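Local coordinates for 3-oxoacyl-(Acyl-carrier protein) synthase (Burkholderia xenovorans, PDB 4EFI), which probably acts as a 3-oxoacyl-[acyl-carrier-protein] synthase of the thiolase superfamily, joining acyl units through carbon-carbon bond formation, at residues 81-86 with 149-154; 88-93 with 139-144; 133-138 with 178-183. One frame throughout, in Å; residues are numbered along the deposited sequence.

Contact 1. Residues 81-86 with 149-154; sequences LGWQAD and RVLLAV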
ATOM      1  N   LEU A  81      -3.765   0.696  21.506  1.00 14.89           N
ATOM      2  CA  LEU A  81      -4.228  -0.645  21.826  1.00 14.63           C
ATOM      3  C   LEU A  81      -3.901  -1.049  23.252  1.00 15.88           C
ATOM      4  O   LEU A  81      -4.557  -1.927  23.799  1.00 17.79           O
ATOM      5  CB  LEU A  81      -3.596  -1.670  20.881  1.00 16.11           C
ATOM      6  CG  LEU A  81      -4.133  -1.602  19.458  1.00 17.07           C
ATOM      7  CD1 LEU A  81      -3.311  -2.497  18.535  1.00 15.60           C
ATOM      8  CD2 LEU A  81      -5.597  -1.977  19.379  1.00 20.22           C
ATOM      9  N   GLY A  82      -2.859  -0.451  23.826  1.00 15.60           N
ATOM     10  CA  GLY A  82      -2.365  -0.875  25.127  1.00 15.87           C
ATOM     11  C   GLY A  82      -1.634  -2.195  25.068  1.00 15.89           C
ATOM     12  O   GLY A  82      -1.569  -2.917  26.073  1.00 17.23           O
ATOM     13  N   TRP A  83      -1.048  -2.512  23.918  1.00 14.98           N
ATOM     14  CA  TRP A  83      -0.268  -3.729  23.772  1.00 14.88           C
ATOM     15  C   TRP A  83       1.151  -3.503  24.287  1.00 15.49           C
ATOM     16  O   TRP A  83       1.838  -2.580  23.826  1.00 17.47           O
ATOM     17  CB  TRP A  83      -0.206  -4.122  22.301  1.00 15.34           C
ATOM     18  CG  TRP A  83      -1.443  -4.770  21.769  1.00 15.16           C
ATOM     19  CD1 TRP A  83      -2.634  -4.897  22.387  1.00 15.07           C
ATOM     20  CD2 TRP A  83      -1.584  -5.393  20.486  1.00 13.86           C
ATOM     21  NE1 TRP A  83      -3.526  -5.566  21.582  1.00 15.27           N
ATOM     22  CE2 TRP A  83      -2.897  -5.878  20.402  1.00 13.88           C
ATOM     23  CE3 TRP A  83      -0.724  -5.584  19.403  1.00 14.55           C
ATOM     24  CZ2 TRP A  83      -3.379  -6.555  19.270  1.00 15.72           C
ATOM     25  CZ3 TRP A  83      -1.206  -6.268  18.283  1.00 13.46           C
ATOM     26  CH2 TRP A  83      -2.510  -6.745  18.232  1.00 14.18           C
ATOM     27  N   GLN A  84       1.617  -4.372  25.172  1.00 14.06           N
ATOM     28  CA  GLN A  84       2.983  -4.285  25.662  1.00 14.34           C
ATOM     29  C   GLN A  84       3.956  -4.789  24.610  1.00 15.21           C
ATOM     30  O   GLN A  84       3.659  -5.734  23.866  1.00 15.42           O
ATOM     31  CB  GLN A  84       3.148  -5.078  26.955  1.00 14.72           C
ATOM     32  CG  GLN A  84       2.148  -4.703  28.057  1.00 14.31           C
ATOM     33  CD  GLN A  84       2.147  -3.229  28.306  1.00 17.41           C
ATOM     34  OE1 GLN A  84       3.201  -2.632  28.546  1.00 20.57           O
ATOM     35  NE2 GLN A  84       0.982  -2.611  28.223  1.00 17.93           N
ATOM     36  N   ALA A  85       5.133  -4.194  24.558  1.00 15.92           N
ATOM     37  CA  ALA A  85       6.123  -4.569  23.541  1.00 14.10           C
ATOM     38  C   ALA A  85       6.483  -6.052  23.603  1.00 16.23           C
ATOM     39  O   ALA A  85       6.737  -6.682  22.578  1.00 15.93           O
ATOM     40  CB  ALA A  85       7.363  -3.709  23.727  1.00 17.71           C
ATOM     41  N   ASP A  86       6.499  -6.637  24.786  1.00 16.71           N
ATOM     42  CA  ASP A  86       6.888  -8.023  24.948  1.00 15.98           C
ATOM     43  C   ASP A  86       5.879  -9.016  24.382  1.00 16.67           C
ATOM     44  O   ASP A  86       6.152 -10.211  24.325  1.00 18.83           O
ATOM     45  CB  ASP A  86       7.205  -8.365  26.417  1.00 20.34           C
ATOM     46  CG  ASP A  86       6.030  -8.154  27.363  1.00 24.26           C
ATOM     47  OD1 ASP A  86       4.884  -7.931  26.931  1.00 25.65           O
ATOM     48  OD2 ASP A  86       6.275  -8.234  28.590  1.00 33.02           O
ATOM     49  N   ARG A 149       0.074 -12.118  18.045  1.00 12.75           N
ATOM     50  CA  ARG A 149       0.028 -10.697  17.696  1.00 12.57           C
ATOM     51  C   ARG A 149       1.118 -10.409  16.673  1.00 11.61           C
ATOM     52  O   ARG A 149       2.277 -10.743  16.870  1.00 12.26           O
ATOM     53  CB  ARG A 149       0.203  -9.800  18.936  1.00 12.78           C
ATOM     54  CG  ARG A 149      -0.964  -9.836  19.856  1.00 12.24           C
ATOM     55  CD  ARG A 149      -0.759  -8.929  21.060  1.00 14.10           C
ATOM     56  NE  ARG A 149      -1.959  -8.871  21.890  1.00 14.68           N
ATOM     57  CZ  ARG A 149      -2.023  -8.339  23.102  1.00 16.17           C
ATOM     58  NH1 ARG A 149      -0.944  -7.821  23.647  1.00 16.71           N
ATOM     59  NH2 ARG A 149      -3.173  -8.335  23.759  1.00 17.83           N
ATOM     60  N   VAL A 150       0.722  -9.764  15.578  1.00 11.80           N
ATOM     61  CA  VAL A 150       1.586  -9.462  14.439  1.00 10.76           C
ATOM     62  C   VAL A 150       1.448  -7.983  14.107  1.00 12.64           C
ATOM     63  O   VAL A 150       0.328  -7.454  14.088  1.00 12.06           O
ATOM     64  CB  VAL A 150       1.232 -10.314  13.200  1.00 12.21           C
ATOM     65  CG1 VAL A 150       2.072  -9.913  11.988  1.00 12.49           C
ATOM     66  CG2 VAL A 150       1.416 -11.801  13.511  1.00 13.13           C
ATOM     67  N   LEU A 151       2.578  -7.327  13.860  1.00 11.16           N
ATOM     68  CA  LEU A 151       2.606  -5.962  13.337  1.00 11.25           C
ATOM     69  C   LEU A 151       3.040  -5.973  11.876  1.00 10.59           C
ATOM     70  O   LEU A 151       4.047  -6.584  11.512  1.00 12.37           O
ATOM     71  CB  LEU A 151       3.577  -5.088  14.143  1.00 11.78           C
ATOM     72  CG  LEU A 151       3.176  -4.874  15.606  1.00 11.24           C
ATOM     73  CD1 LEU A 151       4.201  -3.969  16.272  1.00 13.67           C
ATOM     74  CD2 LEU A 151       1.798  -4.251  15.707  1.00 14.07           C
ATOM     75  N   LEU A 152       2.248  -5.290  11.040  1.00 10.60           N
ATOM     76  CA  LEU A 152       2.569  -5.103   9.644  1.00 10.97           C
ATOM     77  C   LEU A 152       2.946  -3.660   9.428  1.00 10.54           C
ATOM     78  O   LEU A 152       2.096  -2.763   9.516  1.00 11.06           O
ATOM     79  CB  LEU A 152       1.387  -5.458   8.737  1.00 11.99           C
ATOM     80  CG  LEU A 152       0.721  -6.806   8.952  1.00 12.20           C
ATOM     81  CD1 LEU A 152      -0.510  -6.889   8.068  1.00 13.77           C
ATOM     82  CD2 LEU A 152       1.677  -7.943   8.688  1.00 13.83           C
ATOM     83  N   ALA A 153       4.224  -3.440   9.156  1.00 10.60           N
ATOM     84  CA  ALA A 153       4.768  -2.113   8.903  1.00 10.85           C
ATOM     85  C   ALA A 153       4.856  -1.961   7.396  1.00 11.34           C
ATOM     86  O   ALA A 153       5.698  -2.588   6.745  1.00 11.80           O
ATOM     87  CB  ALA A 153       6.147  -2.002   9.538  1.00 11.00           C
ATOM     88  N   VAL A 154       3.943  -1.194   6.795  1.00 10.70           N
ATOM     89  CA  VAL A 154       3.807  -1.118   5.353  1.00 11.19           C
ATOM     90  C   VAL A 154       3.948   0.357   4.977  1.00 11.90           C
ATOM     91  O   VAL A 154       3.135   1.197   5.390  1.00 12.11           O
ATOM     92  CB  VAL A 154       2.474  -1.703   4.871  1.00 12.39           C
ATOM     93  CG1 VAL A 154       2.380  -1.607   3.332  1.00 12.93           C
ATOM     94  CG2 VAL A 154       2.334  -3.138   5.370  1.00 11.72           C
TER
HETATM   95  O   HOH W   1      -0.080  -6.550  26.162  1.00 16.31           O

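Contact 2. Residues 88-93 with 139-144; sequences IDALIF and MNLIQT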
ATOM      1  N   ILE A  88       4.567  -8.821  21.212  1.00 12.86           N
ATOM      2  CA  ILE A  88       4.571  -8.860  19.757  1.00 13.29           C
ATOM      3  C   ILE A  88       5.385 -10.045  19.234  1.00 13.35           C
ATOM      4  O   ILE A  88       6.554 -10.208  19.571  1.00 13.17           O
ATOM      5  CB  ILE A  88       5.098  -7.537  19.142  1.00 14.21           C
ATOM      6  CG1 ILE A  88       4.338  -6.328  19.724  1.00 14.08           C
ATOM      7  CG2 ILE A  88       5.030  -7.574  17.639  1.00 13.78           C
ATOM      8  CD1 ILE A  88       2.819  -6.395  19.596  1.00 14.66           C
ATOM      9  N   ASP A  89       4.742 -10.871  18.419  1.00 12.20           N
ATOM     10  CA  ASP A  89       5.338 -12.127  17.936  1.00 13.04           C
ATOM     11  C   ASP A  89       6.001 -12.059  16.572  1.00 11.90           C
ATOM     12  O   ASP A  89       6.865 -12.876  16.286  1.00 13.15           O
ATOM     13  CB  ASP A  89       4.276 -13.229  17.929  1.00 12.52           C
ATOM     14  CG  ASP A  89       3.687 -13.469  19.298  1.00 13.22           C
ATOM     15  OD1 ASP A  89       4.481 -13.632  20.258  1.00 14.43           O
ATOM     16  OD2 ASP A  89       2.444 -13.525  19.426  1.00 14.98           O
ATOM     17  N   ALA A  90       5.598 -11.115  15.727  1.00 11.89           N
ATOM     18  CA  ALA A  90       6.239 -10.941  14.429  1.00 11.32           C
ATOM     19  C   ALA A  90       6.040  -9.521  13.958  1.00 11.97           C
ATOM     20  O   ALA A  90       5.001  -8.901  14.236  1.00 12.47           O
ATOM     21  CB  ALA A  90       5.628 -11.906  13.406  1.00 12.31           C
ATOM     22  N   LEU A  91       7.033  -9.011  13.246  1.00 11.87           N
ATOM     23  CA  LEU A  91       6.944  -7.737  12.557  1.00 12.14           C
ATOM     24  C   LEU A  91       7.384  -7.959  11.116  1.00 13.21           C
ATOM     25  O   LEU A  91       8.501  -8.422  10.842  1.00 13.07           O
ATOM     26  CB  LEU A  91       7.837  -6.677  13.210  1.00 13.58           C
ATOM     27  CG  LEU A  91       7.651  -5.279  12.603  1.00 15.08           C
ATOM     28  CD1 LEU A  91       7.699  -4.161  13.622  1.00 14.92           C
ATOM     29  CD2 LEU A  91       8.638  -5.035  11.477  1.00 14.28           C
ATOM     30  N   ILE A  92       6.486  -7.627  10.195  1.00 11.39           N
ATOM     31  CA  ILE A  92       6.769  -7.716   8.771  1.00 11.43           C
ATOM     32  C   ILE A  92       6.832  -6.314   8.206  1.00 11.32           C
ATOM     33  O   ILE A  92       5.884  -5.553   8.380  1.00 12.13           O
ATOM     34  CB  ILE A  92       5.660  -8.505   8.073  1.00 12.17           C
ATOM     35  CG1 ILE A  92       5.494  -9.891   8.717  1.00 15.38           C
ATOM     36  CG2 ILE A  92       5.978  -8.651   6.582  1.00 15.08           C
ATOM     37  CD1 ILE A  92       4.340 -10.717   8.135  1.00 18.24           C
ATOM     38  N   PHE A  93       7.944  -5.971   7.566  1.00 11.09           N
ATOM     39  CA  PHE A  93       8.145  -4.650   6.953  1.00 11.08           C
ATOM     40  C   PHE A  93       8.061  -4.782   5.445  1.00 11.27           C
ATOM     41  O   PHE A  93       8.941  -5.387   4.803  1.00 12.89           O
ATOM     42  CB  PHE A  93       9.514  -4.074   7.384  1.00 11.38           C
ATOM     43  CG  PHE A  93       9.837  -2.708   6.788  1.00 11.94           C
ATOM     44  CD1 PHE A  93       9.066  -1.607   7.076  1.00 13.03           C
ATOM     45  CD2 PHE A  93      10.929  -2.532   5.963  1.00 13.21           C
ATOM     46  CE1 PHE A  93       9.384  -0.345   6.546  1.00 13.37           C
ATOM     47  CE2 PHE A  93      11.240  -1.290   5.430  1.00 13.37           C
ATOM     48  CZ  PHE A  93      10.486  -0.203   5.738  1.00 12.31           C
ATOM     49  N   MET A 139      -1.982 -13.086   8.859  1.00 11.42           N
ATOM     50  CA  MET A 139      -3.089 -13.899   9.335  1.00 12.89           C
ATOM     51  C   MET A 139      -2.757 -15.386   9.261  1.00 12.56           C
ATOM     52  O   MET A 139      -3.159 -16.159  10.124  1.00 14.07           O
ATOM     53  CB  MET A 139      -4.394 -13.581   8.589  1.00 13.21           C
ATOM     54  CG  MET A 139      -4.892 -12.189   8.890  1.00 13.17           C
ATOM     55  SD  MET A 139      -6.599 -11.926   8.369  1.00 14.78           S
ATOM     56  CE  MET A 139      -6.946 -10.409   9.245  1.00 16.28           C
ATOM     57  N   ASN A 140      -1.990 -15.794   8.245  1.00 13.14           N
ATOM     58  CA  ASN A 140      -1.515 -17.165   8.163  1.00 15.29           C
ATOM     59  C   ASN A 140      -0.601 -17.491   9.360  1.00 13.12           C
ATOM     60  O   ASN A 140      -0.753 -18.577   9.951  1.00 15.79           O
ATOM     61  CB  ASN A 140      -0.779 -17.382   6.835  1.00 15.98           C
ATOM     62  CG  ASN A 140      -0.242 -18.785   6.692  1.00 16.44           C
ATOM     63  OD1 ASN A 140      -0.862 -19.643   6.084  1.00 22.70           O
ATOM     64  ND2 ASN A 140       0.917 -19.008   7.200  1.00 17.49           N
ATOM     65  N   LEU A 141       0.271 -16.574   9.748  1.00 14.36           N
ATOM     66  CA  LEU A 141       1.141 -16.809  10.910  1.00 15.19           C
ATOM     67  C   LEU A 141       0.294 -17.058  12.173  1.00 15.03           C
ATOM     68  O   LEU A 141       0.595 -17.937  12.979  1.00 16.17           O
ATOM     69  CB  LEU A 141       2.065 -15.615  11.157  1.00 17.23           C
ATOM     70  CG  LEU A 141       3.203 -15.282  10.169  1.00 21.06           C
ATOM     71  CD1 LEU A 141       3.971 -14.049  10.618  1.00 24.57           C
ATOM     72  CD2 LEU A 141       4.123 -16.468  10.037  1.00 25.69           C
ATOM     73  N   ILE A 142      -0.770 -16.290  12.344  1.00 13.26           N
ATOM     74  CA  ILE A 142      -1.616 -16.421  13.511  1.00 13.59           C
ATOM     75  C   ILE A 142      -2.423 -17.712  13.436  1.00 16.15           C
ATOM     76  O   ILE A 142      -2.473 -18.472  14.403  1.00 16.54           O
ATOM     77  CB  ILE A 142      -2.509 -15.183  13.641  1.00 12.84           C
ATOM     78  CG1 ILE A 142      -1.642 -14.002  14.059  1.00 13.09           C
ATOM     79  CG2 ILE A 142      -3.641 -15.422  14.662  1.00 14.87           C
ATOM     80  CD1 ILE A 142      -2.326 -12.652  13.914  1.00 14.96           C
ATOM     81  N   GLN A 143      -3.024 -18.005  12.295  1.00 13.52           N
ATOM     82  CA  GLN A 143      -3.807 -19.229  12.158  1.00 15.96           C
ATOM     83  C   GLN A 143      -2.995 -20.499  12.442  1.00 16.77           C
ATOM     84  O   GLN A 143      -3.547 -21.460  13.006  1.00 20.73           O
ATOM     85  CB  GLN A 143      -4.438 -19.294  10.761  1.00 15.40           C
ATOM     86  CG  GLN A 143      -5.319 -20.514  10.553  1.00 18.40           C
ATOM     87  CD  GLN A 143      -6.054 -20.505   9.226  1.00 19.63           C
ATOM     88  OE1 GLN A 143      -5.864 -19.623   8.400  1.00 20.56           O
ATOM     89  NE2 GLN A 143      -6.890 -21.511   9.016  1.00 22.17           N
ATOM     90  N   THR A 144      -1.726 -20.495  12.018  1.00 16.40           N
ATOM     91  CA  THR A 144      -0.821 -21.658  12.113  1.00 18.88           C
ATOM     92  C   THR A 144      -0.105 -21.727  13.453  1.00 23.01           C
ATOM     93  O   THR A 144       0.732 -22.626  13.683  1.00 24.83           O
ATOM     94  CB  THR A 144       0.257 -21.708  10.953  1.00 17.74           C
ATOM     95  OG1 THR A 144       1.203 -20.622  11.056  1.00 21.70           O
ATOM     96  CG2 THR A 144      -0.379 -21.618   9.660  1.00 26.45           C
TER

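Contact 3. Residues 133-138 with 178-183; sequences QALWLG and TMTALE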
ATOM      1  N   GLN A 133      -1.271  -8.836   0.539  1.00 12.16           N
ATOM      2  CA  GLN A 133      -0.313  -9.924   0.784  1.00 12.81           C
ATOM      3  C   GLN A 133       0.206  -9.926   2.206  1.00 12.69           C
ATOM      4  O   GLN A 133       0.363 -10.995   2.805  1.00 13.17           O
ATOM      5  CB  GLN A 133       0.859  -9.848  -0.206  1.00 13.33           C
ATOM      6  CG  GLN A 133       0.425  -9.908  -1.669  1.00 13.28           C
ATOM      7  CD  GLN A 133       1.562 -10.176  -2.608  1.00 15.44           C
ATOM      8  OE1 GLN A 133       1.744  -9.449  -3.603  1.00 19.24           O
ATOM      9  NE2 GLN A 133       2.291 -11.234  -2.354  1.00 12.73           N
ATOM     10  N   ALA A 134       0.490  -8.745   2.740  1.00 12.20           N
ATOM     11  CA  ALA A 134       0.906  -8.621   4.136  1.00 12.86           C
ATOM     12  C   ALA A 134      -0.180  -9.103   5.094  1.00 11.86           C
ATOM     13  O   ALA A 134       0.107  -9.795   6.081  1.00 12.51           O
ATOM     14  CB  ALA A 134       1.268  -7.188   4.453  1.00 14.04           C
ATOM     15  N   LEU A 135      -1.426  -8.723   4.814  1.00 11.18           N
ATOM     16  CA  LEU A 135      -2.546  -9.192   5.627  1.00 12.55           C
ATOM     17  C   LEU A 135      -2.625 -10.709   5.604  1.00 12.54           C
ATOM     18  O   LEU A 135      -2.748 -11.354   6.640  1.00 12.48           O
ATOM     19  CB  LEU A 135      -3.875  -8.609   5.116  1.00 12.52           C
ATOM     20  CG  LEU A 135      -4.142  -7.129   5.382  1.00 13.51           C
ATOM     21  CD1 LEU A 135      -5.461  -6.721   4.743  1.00 14.40           C
ATOM     22  CD2 LEU A 135      -4.188  -6.820   6.841  1.00 15.30           C
ATOM     23  N   TRP A 136      -2.553 -11.301   4.416  1.00 12.62           N
ATOM     24  CA  TRP A 136      -2.615 -12.742   4.305  1.00 12.33           C
ATOM     25  C   TRP A 136      -1.466 -13.408   5.077  1.00 12.05           C
ATOM     26  O   TRP A 136      -1.695 -14.352   5.851  1.00 13.04           O
ATOM     27  CB  TRP A 136      -2.606 -13.216   2.841  1.00 13.20           C
ATOM     28  CG  TRP A 136      -2.314 -14.659   2.779  1.00 13.40           C
ATOM     29  CD1 TRP A 136      -3.139 -15.661   3.134  1.00 14.32           C
ATOM     30  CD2 TRP A 136      -1.058 -15.255   2.431  1.00 14.92           C
ATOM     31  NE1 TRP A 136      -2.479 -16.873   3.043  1.00 15.38           N
ATOM     32  CE2 TRP A 136      -1.196 -16.640   2.605  1.00 15.88           C
ATOM     33  CE3 TRP A 136       0.169 -14.744   1.978  1.00 17.17           C
ATOM     34  CZ2 TRP A 136      -0.147 -17.531   2.328  1.00 17.13           C
ATOM     35  CZ3 TRP A 136       1.203 -15.616   1.722  1.00 18.63           C
ATOM     36  CH2 TRP A 136       1.038 -16.996   1.898  1.00 17.18           C
ATOM     37  N   LEU A 137      -0.241 -12.916   4.890  1.00 12.19           N
ATOM     38  CA  LEU A 137       0.888 -13.572   5.524  1.00 12.69           C
ATOM     39  C   LEU A 137       0.757 -13.494   7.028  1.00 11.90           C
ATOM     40  O   LEU A 137       0.980 -14.481   7.744  1.00 13.43           O
ATOM     41  CB  LEU A 137       2.205 -12.961   5.072  1.00 14.63           C
ATOM     42  CG  LEU A 137       3.418 -13.695   5.631  1.00 16.61           C
ATOM     43  CD1 LEU A 137       3.389 -15.191   5.308  1.00 22.47           C
ATOM     44  CD2 LEU A 137       4.658 -13.052   5.056  1.00 21.68           C
ATOM     45  N   GLY A 138       0.414 -12.327   7.526  1.00 11.53           N
ATOM     46  CA  GLY A 138       0.251 -12.165   8.956  1.00 12.29           C
ATOM     47  C   GLY A 138      -0.850 -13.015   9.555  1.00 12.29           C
ATOM     48  O   GLY A 138      -0.703 -13.619  10.622  1.00 12.95           O
ATOM     49  N   THR A 178       2.728   3.088   7.545  1.00 11.31           N
ATOM     50  CA  THR A 178       1.579   2.613   8.317  1.00 11.14           C
ATOM     51  C   THR A 178       1.964   1.416   9.153  1.00 11.10           C
ATOM     52  O   THR A 178       2.928   0.695   8.865  1.00 11.56           O
ATOM     53  CB  THR A 178       0.404   2.224   7.401  1.00 10.79           C
ATOM     54  OG1 THR A 178       0.687   0.997   6.711  1.00 11.52           O
ATOM     55  CG2 THR A 178       0.096   3.317   6.398  1.00 12.36           C
ATOM     56  N   MET A 179       1.212   1.221  10.233  1.00 11.00           N
ATOM     57  CA  MET A 179       1.318   0.024  11.045  1.00 10.91           C
ATOM     58  C   MET A 179      -0.075  -0.544  11.268  1.00 11.11           C
ATOM     59  O   MET A 179      -0.963   0.182  11.698  1.00 12.24           O
ATOM     60  CB  MET A 179       2.029   0.306  12.384  1.00 12.49           C
ATOM     61  CG  MET A 179       2.467  -0.974  13.100  1.00 11.73           C
ATOM     62  SD  MET A 179       3.937  -1.725  12.330  1.00 12.02           S
ATOM     63  CE  MET A 179       5.226  -0.770  13.101  1.00 12.83           C
ATOM     64  N   THR A 180      -0.230  -1.836  10.993  1.00 10.56           N
ATOM     65  CA  THR A 180      -1.469  -2.580  11.191  1.00 12.28           C
ATOM     66  C   THR A 180      -1.217  -3.668  12.216  1.00 11.89           C
ATOM     67  O   THR A 180      -0.202  -4.384  12.139  1.00 12.21           O
ATOM     68  CB  THR A 180      -1.936  -3.241   9.870  1.00 12.43           C
ATOM     69  OG1 THR A 180      -2.220  -2.221   8.905  1.00 12.02           O
ATOM     70  CG2 THR A 180      -3.206  -4.089  10.069  1.00 13.15           C
ATOM     71  N   ALA A 181      -2.115  -3.789  13.188  1.00 11.49           N
ATOM     72  CA  ALA A 181      -2.040  -4.825  14.224  1.00 12.45           C
ATOM     73  C   ALA A 181      -2.982  -5.940  13.850  1.00 11.88           C
ATOM     74  O   ALA A 181      -4.138  -5.690  13.517  1.00 12.56           O
ATOM     75  CB  ALA A 181      -2.468  -4.257  15.575  1.00 13.28           C
ATOM     76  N   LEU A 182      -2.495  -7.170  13.944  1.00 11.88           N
ATOM     77  CA  LEU A 182      -3.306  -8.365  13.775  1.00 12.25           C
ATOM     78  C   LEU A 182      -3.274  -9.165  15.063  1.00 12.83           C
ATOM     79  O   LEU A 182      -2.248  -9.248  15.713  1.00 12.73           O
ATOM     80  CB  LEU A 182      -2.771  -9.262  12.659  1.00 12.02           C
ATOM     81  CG  LEU A 182      -2.556  -8.640  11.302  1.00 11.29           C
ATOM     82  CD1 LEU A 182      -1.999  -9.714  10.378  1.00 13.96           C
ATOM     83  CD2 LEU A 182      -3.852  -8.063  10.731  1.00 13.39           C
ATOM     84  N   GLU A 183      -4.394  -9.791  15.411  1.00 13.24           N
ATOM     85  CA  GLU A 183      -4.483 -10.603  16.628  1.00 13.94           C
ATOM     86  C   GLU A 183      -5.337 -11.849  16.414  1.00 14.54           C
ATOM     87  O   GLU A 183      -6.285 -11.851  15.635  1.00 14.70           O
ATOM     88  CB  GLU A 183      -5.066  -9.794  17.806  1.00 15.18           C
ATOM     89  CG  GLU A 183      -4.895 -10.480  19.172  1.00 15.27           C
ATOM     90  CD  GLU A 183      -5.271  -9.617  20.363  1.00 16.01           C
ATOM     91  OE1 GLU A 183      -6.216  -8.816  20.244  1.00 17.58           O
ATOM     92  OE2 GLU A 183      -4.615  -9.775  21.417  1.00 16.19           O
TER

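Contact 1. Residues 81-86 with 149-154
The indole of W83 carries the guanidinium of R149 flat on one face, the two planes only 4° apart, while the methyl CD1 of L81 sits over the opposite face, 3.8 Å above the plane of the W83 ring. R149 covers more of the ring than its charged end alone would. Its CD lies 3.6 Å from the centroid of the six-membered ring of W83, a CH-pi contact, and its CZ lies 3.5 Å from the centroid of the five-membered ring, a cation-pi contact. The R149 chain starts with CG beside the backbone N (chi1 -70°) and then runs straight from CG to NE, which carries it along the indole from the benzo end to the pyrrole end. L151 adds a looser apolar touch, its CD2 4.4 Å from W83 CZ3.

The guanidinium is also held around its rim. A water lies in its plane, 2.9 Å from R149 NH1, and accepts as well from the backbone N of Q84, also at 2.9 Å. NH1 has S87 as a further partner, and NE forms a salt bridge with E183 on the adjacent strand. These bonds should fix the rotation of the group and keep it parallel to the indole, where the positive charge meets the pi cloud.

On the loop side, helix 66-81 closes in a Schellman motif, with G82 at C-prime in a left-handed conformation. The whole arrangement is a cation-pi stack that fastens a helix-to-strand loop to the beginning of strand 149-156, at the periphery of the alpha/beta thiolase fold.

Contact 2. Residues 88-93 with 139-144
L141 sends CG out beside its backbone N (chi1 -69°) and CD1 on to the extended position (chi2 179°), so that this one methyl meets the strand. I92 answers with a similar reach: CG1 lies beside the backbone N, and the chain runs straight on to CD1. The two side chains approach tip to tip, with I92 CD1 4.2 Å from L141 CD1. The same leucine methyl comes closer to A90, whose CB is 3.9 Å from L141 CD1. A90 and I92 are two apart on the strand and both point at the helix, whereas L91 between them points away and packs on helix 105-112.

In the thiolase fold this is helix-on-sheet packing inside a beta-alpha-beta crossover. Strand 120-124, helix 130-143 and strand 149-156 follow one another in the chain, and strand 90-94 lies between those two parallel strands, so the connecting helix passes over it. The contact is small and wholly apolar; around it I92 also touches L152 and I124, and A90 touches L120.

Just beyond L141 the helix ends. The backbone O of N140 is gripped twice by T144, whose hydroxyl OG1 donates to N140 O at 3.0 Å, 29° out of the carbonyl plane. T144 N reaches N140 O from the other face of that plane, also at 3.0 Å.

Contact 3. Residues 133-138 with 178-183
L135 and L182 meet between helix 130-143 and strand 176-184, in the layered alpha/beta core of the thiolase fold. The helix lies over the sheet at a shallow angle to the strand: the short axes are 29° from parallel and come within 9.8 Å. On the far side of the helix, W136 packs edge-to-face on F193 of strand 190-197, which belongs to the other sheet, as expected for a helix of the layer between two sheets.

In both leucines CG lies beside the backbone N (chi1 -73° in L135, -54° in L182) and CD1 is the branch that continues the chain, yet the side chains cross at about a right angle. The CB of L182 points at the helix, whereas L135 sets out obliquely to the strand and only its end turns in, touching with the other branch: CD2 of L135 lies 4.1 Å from CD2 of L182 and 4.3 Å from CG2 of T180. That threonine divides its branches: CG2 serves the apolar side, while OG1 is hydrogen-bonded to the hydroxyl of Y131 near the start of the helix. I19 and L152 also touch both leucines.

While CD2 of L182 meets L135, its extended CD1 presses on the bare backbone of G138 and lies 3.6 Å from both G138 CA and G138 C.

How the contacts relate
Contacts 2 and 3 share helix 130-143 and have centres about 7 Å apart; contact 1 lies about 10 Å from each. I142 CD1 joins the helix contacts, reaching L182 CB at 3.6 Å. All three meet in one sheet, with strand 149-156 of contact 1 in the middle: L151 N probably bonds to A90 O (2.9 Å) of contact 2, and L152 N to T180 O (2.8 Å) of contact 3. Contacts 2 and 3 lie on the face under this helix; R149 and L151 put contact 1 on the other. In relatives the catalytic cysteine sits at the N-terminal end of this central helix, so contact 3 is probably nearer the active site than contact 2.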